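Local coordinates for protein malonate decarboxylase subunit alpha (Acinetobacter baumannii ATCC 17978, PDB 6MPR) that probably serves as the carrier-protein transferase subunit of malonate decarboxylase, moving the acyl carrier protein from acetyl to malonate, at residues L248-A253 with E278-T283. Numbering follows the deposited sequence.
Sequences LMAMMA and ELILPT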
ATOM      1  N   LEU A 248      20.589 -26.787   4.648  1.00 16.11           N
ATOM      2  CA  LEU A 248      19.620 -27.798   4.225  1.00 18.44           C
ATOM      3  C   LEU A 248      18.264 -27.166   3.924  1.00 15.73           C
ATOM      4  O   LEU A 248      17.656 -27.428   2.880  1.00 15.63           O
ATOM      5  CB  LEU A 248      19.487 -28.878   5.304  1.00 19.20           C
ATOM      6  CG  LEU A 248      18.521 -30.047   5.076  1.00 17.68           C
ATOM      7  CD1 LEU A 248      18.922 -30.886   3.879  1.00 21.67           C
ATOM      8  CD2 LEU A 248      18.432 -30.924   6.354  1.00 18.50           C
ATOM      9  N   MET A 249      17.781 -26.322   4.829  1.00 15.32           N
ATOM     10  CA  MET A 249      16.494 -25.670   4.614  1.00 14.99           C
ATOM     11  C   MET A 249      16.549 -24.731   3.414  1.00 16.70           C
ATOM     12  O   MET A 249      15.580 -24.636   2.651  1.00 14.53           O
ATOM     13  CB  MET A 249      16.082 -24.930   5.890  1.00 14.49           C
ATOM     14  CG  MET A 249      15.723 -25.890   7.029  1.00 15.21           C
ATOM     15  SD  MET A 249      15.571 -25.042   8.602  1.00 24.09           S
ATOM     16  CE  MET A 249      14.064 -24.127   8.346  1.00 19.69           C
ATOM     17  N   ALA A 250      17.684 -24.046   3.224  1.00 13.87           N
ATOM     18  CA  ALA A 250      17.852 -23.172   2.063  1.00 13.35           C
ATOM     19  C   ALA A 250      17.836 -23.966   0.756  1.00 14.77           C
ATOM     20  O   ALA A 250      17.253 -23.519  -0.241  1.00 13.60           O
ATOM     21  CB  ALA A 250      19.153 -22.383   2.203  1.00 13.23           C
ATOM     22  N   MET A 251      18.459 -25.148   0.741  1.00 14.34           N
ATOM     23  CA  MET A 251      18.396 -25.995  -0.449  1.00 14.70           C
ATOM     24  C   MET A 251      16.958 -26.385  -0.778  1.00 14.67           C
ATOM     25  O   MET A 251      16.547 -26.354  -1.944  1.00 14.59           O
ATOM     26  CB  MET A 251      19.243 -27.257  -0.259  1.00 15.54           C
ATOM     27  CG  MET A 251      20.750 -27.028  -0.317  1.00 19.82           C
ATOM     28  SD  MET A 251      21.656 -28.431   0.369  1.00 18.57           S
ATOM     29  CE  MET A 251      21.969 -29.429  -1.091  1.00 17.32           C
ATOM     30  N   MET A 252      16.189 -26.783   0.236  1.00 14.83           N
ATOM     31  CA  MET A 252      14.794 -27.157   0.007  1.00 17.35           C
ATOM     32  C   MET A 252      13.949 -25.966  -0.443  1.00 14.89           C
ATOM     33  O   MET A 252      13.056 -26.126  -1.284  1.00 15.45           O
ATOM     34  CB  MET A 252      14.226 -27.795   1.273  1.00 16.62           C
ATOM     35  CG  MET A 252      14.881 -29.142   1.581  1.00 19.16           C
ATOM     36  SD  MET A 252      13.960 -30.094   2.810  1.00 21.88           S
ATOM     37  CE  MET A 252      14.372 -29.211   4.311  1.00 17.49           C
ATOM     38  N   ALA A 253      14.199 -24.769   0.108  1.00 13.57           N
ATOM     39  CA  ALA A 253      13.509 -23.580  -0.380  1.00 12.92           C
ATOM     40  C   ALA A 253      13.770 -23.350  -1.865  1.00 14.71           C
ATOM     41  O   ALA A 253      12.850 -23.026  -2.621  1.00 12.65           O
ATOM     42  CB  ALA A 253      13.923 -22.345   0.431  1.00 15.18           C
ATOM     43  N   GLU A 278      20.393 -16.844   0.157  1.00 14.83           N
ATOM     44  CA  GLU A 278      21.117 -15.843  -0.619  1.00 12.53           C
ATOM     45  C   GLU A 278      22.528 -16.313  -0.955  1.00 13.49           C
ATOM     46  O   GLU A 278      23.001 -16.120  -2.083  1.00 14.21           O
ATOM     47  CB  GLU A 278      21.151 -14.522   0.156  1.00 13.27           C
ATOM     48  CG  GLU A 278      19.747 -13.965   0.473  1.00 10.11           C
ATOM     49  CD  GLU A 278      19.721 -12.873   1.529  1.00 14.74           C
ATOM     50  OE1 GLU A 278      20.769 -12.261   1.810  1.00 14.98           O
ATOM     51  OE2 GLU A 278      18.622 -12.639   2.088  1.00 12.37           O
ATOM     52  N   LEU A 279      23.202 -16.962  -0.002  1.00 17.12           N
ATOM     53  CA  LEU A 279      24.595 -17.363  -0.181  1.00 13.41           C
ATOM     54  C   LEU A 279      24.778 -18.673  -0.943  1.00 17.33           C
ATOM     55  O   LEU A 279      25.903 -18.959  -1.372  1.00 16.08           O
ATOM     56  CB  LEU A 279      25.299 -17.461   1.176  1.00 13.96           C
ATOM     57  CG  LEU A 279      25.580 -16.088   1.792  1.00 16.02           C
ATOM     58  CD1 LEU A 279      26.089 -16.218   3.227  1.00 19.06           C
ATOM     59  CD2 LEU A 279      26.575 -15.321   0.929  1.00 15.03           C
ATOM     60  N   ILE A 280      23.732 -19.472  -1.147  1.00 14.46           N
ATOM     61  CA  ILE A 280      23.889 -20.674  -1.953  1.00 14.64           C
ATOM     62  C   ILE A 280      23.216 -20.562  -3.310  1.00 18.20           C
ATOM     63  O   ILE A 280      23.334 -21.488  -4.114  1.00 13.83           O
ATOM     64  CB  ILE A 280      23.419 -21.958  -1.227  1.00 14.17           C
ATOM     65  CG1 ILE A 280      21.900 -22.015  -1.085  1.00 18.53           C
ATOM     66  CG2 ILE A 280      24.132 -22.147   0.106  1.00 16.59           C
ATOM     67  CD1 ILE A 280      21.396 -23.355  -0.605  1.00 19.23           C
ATOM     68  N   LEU A 281      22.535 -19.459  -3.610  1.00 14.47           N
ATOM     69  CA  LEU A 281      22.128 -19.245  -4.997  1.00 16.02           C
ATOM     70  C   LEU A 281      23.295 -19.374  -5.967  1.00 16.45           C
ATOM     71  O   LEU A 281      23.162 -20.117  -6.951  1.00 14.85           O
ATOM     72  CB  LEU A 281      21.430 -17.888  -5.149  1.00 18.86           C
ATOM     73  CG  LEU A 281      19.988 -17.837  -4.665  1.00 17.25           C
ATOM     74  CD1 LEU A 281      19.525 -16.396  -4.722  1.00 12.50           C
ATOM     75  CD2 LEU A 281      19.113 -18.737  -5.541  1.00 17.49           C
ATOM     76  N   PRO A 282      24.456 -18.740  -5.750  1.00 17.13           N
ATOM     77  CA  PRO A 282      25.522 -18.823  -6.761  1.00 17.24           C
ATOM     78  C   PRO A 282      26.262 -20.149  -6.779  1.00 17.93           C
ATOM     79  O   PRO A 282      27.126 -20.342  -7.646  1.00 16.42           O
ATOM     80  CB  PRO A 282      26.475 -17.677  -6.363  1.00 23.06           C
ATOM     81  CG  PRO A 282      25.679 -16.805  -5.422  1.00 15.33           C
ATOM     82  CD  PRO A 282      24.790 -17.755  -4.705  1.00 16.57           C
ATOM     83  N   THR A 283      25.976 -21.058  -5.850  1.00 17.16           N
ATOM     84  CA  THR A 283      26.619 -22.369  -5.815  1.00 18.46           C
ATOM     85  C   THR A 283      25.588 -23.458  -6.081  1.00 17.91           C
ATOM     86  O   THR A 283      25.564 -24.036  -7.169  1.00 17.91           O
ATOM     87  CB  THR A 283      27.314 -22.598  -4.472  1.00 19.97           C
ATOM     88  OG1 THR A 283      26.376 -22.379  -3.413  1.00 17.40           O
ATOM     89  CG2 THR A 283      28.492 -21.649  -4.301  1.00 20.68           C
TER
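I280 reaches across from its helix and sets a single methyl, CD1, against the helix at A250 and M251. From there CD1 lies 3.7 Å from A250 CB and equally 3.7 Å from M251 CG, with the peptide nitrogen M251 N also within van der Waals range. The methyl gets this far because CG1 sits between the backbone N and the carbonyl carbon (chi1 71°) and the branch then runs out extended to CD1 (chi2 170°). M251 crosses the isoleucine at about a right angle. Its CG is the side-chain atom that meets I280, the sulfur M251 SD being already 5.2 Å from I280 CD1; M251 also touches Y284 and A537. The tight part is therefore one methyl deep, with the backbones standing well apart, 7.7 Å from A250 CA to I280 CA. These are neighbouring helices of an alpha/beta domain: 272-287 makes the beta-alpha-beta crossover between parallel strands 265-268 and 297-299, while M252 and A253 on helix 244-261 lie against L476 of the same sheet. I254, one turn on from A250, extends the apolar seam to I280 and L281. Between these two segments the other isoleucine branch takes no part: I280 CG2 stays 5.4 Å from A250 CB. Past I280 the helix kinks into a wider turn at 281-283, and P282 and T283 are partly open to solvent; T283 OG1 hydrogen-bonds to L541 O. E278 is buried, its CB pointing away from 248-253, and its carboxylate hydrogen-bonds to H268, H303 and T305.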